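Local coordinates for protein separin (Saccharomyces cerevisiae, PDB 5U1T) that cleaves the cohesin subunit Scc1 as a caspase-like cysteine protease at the onset of anaphase, allowing sister chromatids to separate, at residues Tyr283-Met286 with Ser287-Arg290. Residues are numbered along the deposited sequence; the frame is centred on the assembly and turned at random.
Sequences YCNM and SENR
Between Asn285 and Arg290 the backbone closes in a Schellman motif: Asn285 O accepts Glu288 N at 3.1 Å and, more weakly, Arg290 N, while Met286 O receives a weak bond from Asn289 N, with Asn289 in the left-handed helical region (phi 52°), which asparagine tolerates better than most residues. At the start of the turn, Asn285 holds CG anti to its own N (chi1 -157°), which brings OD1 toward Ser287. There OD1 accepts the hydroxyl of Ser287 at 2.6 Å from OG, nearly in line with the amide C=O; serine suits the place because its hydroxyl, one carbon from the backbone, is short enough to reach the amide oxygen two residues back. Glu288 runs alongside the Asn285 amide, its CG 3.4 Å from Asn285 CG, with carboxylate and amide planes turned 65° apart. The same methylene lies over the rim of one face of the Arg290 guanidinium; Arg290 NE makes a weak bond to Glu288 O, and Arg290 NH2 a long salt bridge of 3.8 Å to Glu288 OE2. Lys324 of helix 319-336 adds a weak bond to Met286 O. The main ties of this surface turn between helices 264-274 and 298-313 are thus probably the backbone bonds and the Ser287-Asn285 bond, with the weak, long Arg290 side-chain interactions contributing less.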
# COMPACT_ATOMS: atom_id res chain seq x y z
N TYR A 283 50.98 50.16 31.47
CA TYR A 283 52.35 50.60 31.21
C TYR A 283 52.80 49.91 29.93
O TYR A 283 53.36 48.81 29.94
CB TYR A 283 53.30 50.29 32.37
CG TYR A 283 52.88 49.12 33.23
CD1 TYR A 283 53.11 47.80 32.82
CD2 TYR A 283 52.24 49.32 34.46
CE1 TYR A 283 52.72 46.72 33.61
CE2 TYR A 283 51.84 48.25 35.25
CZ TYR A 283 52.09 46.95 34.83
OH TYR A 283 51.70 45.89 35.61
N CYS A 284 52.53 50.59 28.82
CA CYS A 284 52.76 50.03 27.51
C CYS A 284 52.90 51.15 26.50
O CYS A 284 52.33 52.23 26.69
CB CYS A 284 51.60 49.10 27.14
SG CYS A 284 50.02 49.44 28.00
N ASN A 285 53.67 50.91 25.45
CA ASN A 285 53.81 51.88 24.37
C ASN A 285 52.50 51.93 23.59
O ASN A 285 52.26 51.09 22.73
CB ASN A 285 54.98 51.53 23.45
CG ASN A 285 55.51 52.73 22.68
OD1 ASN A 285 54.75 53.62 22.28
ND2 ASN A 285 56.82 52.76 22.45
N MET A 286 51.66 52.91 23.91
CA MET A 286 50.33 53.03 23.31
C MET A 286 50.43 53.27 21.81
O MET A 286 49.64 52.73 21.02
CB MET A 286 49.54 54.16 23.98
CG MET A 286 49.26 53.94 25.47
SD MET A 286 47.70 53.09 25.77
CE MET A 286 46.54 54.34 25.21
N SER A 287 51.43 54.07 21.43
CA SER A 287 51.64 54.45 20.04
C SER A 287 52.13 53.29 19.18
O SER A 287 52.06 53.35 17.96
CB SER A 287 52.63 55.63 19.96
OG SER A 287 53.76 55.47 20.82
N GLU A 288 52.62 52.23 19.82
CA GLU A 288 53.14 51.10 19.06
C GLU A 288 52.41 49.79 19.27
O GLU A 288 52.89 48.75 18.82
CB GLU A 288 54.61 50.90 19.37
CG GLU A 288 55.44 52.16 19.31
CD GLU A 288 55.58 52.67 17.90
OE1 GLU A 288 56.43 53.55 17.68
OE2 GLU A 288 54.85 52.20 17.02
N ASN A 289 51.28 49.84 19.96
CA ASN A 289 50.48 48.66 20.25
C ASN A 289 51.29 47.54 20.88
O ASN A 289 51.20 46.41 20.47
CB ASN A 289 49.75 48.13 19.00
CG ASN A 289 48.55 48.94 18.66
OD1 ASN A 289 48.12 48.96 17.52
ND2 ASN A 289 47.99 49.60 19.64
N ARG A 290 52.09 47.87 21.87
CA ARG A 290 52.86 46.84 22.55
C ARG A 290 53.24 47.26 23.94
O ARG A 290 52.70 48.21 24.48
CB ARG A 290 54.13 46.47 21.79
CG ARG A 290 54.81 47.63 21.13
CD ARG A 290 55.97 47.18 20.27
NE ARG A 290 56.15 48.05 19.11
CZ ARG A 290 57.26 48.72 18.84
NH1 ARG A 290 58.30 48.63 19.65
NH2 ARG A 290 57.34 49.48 17.76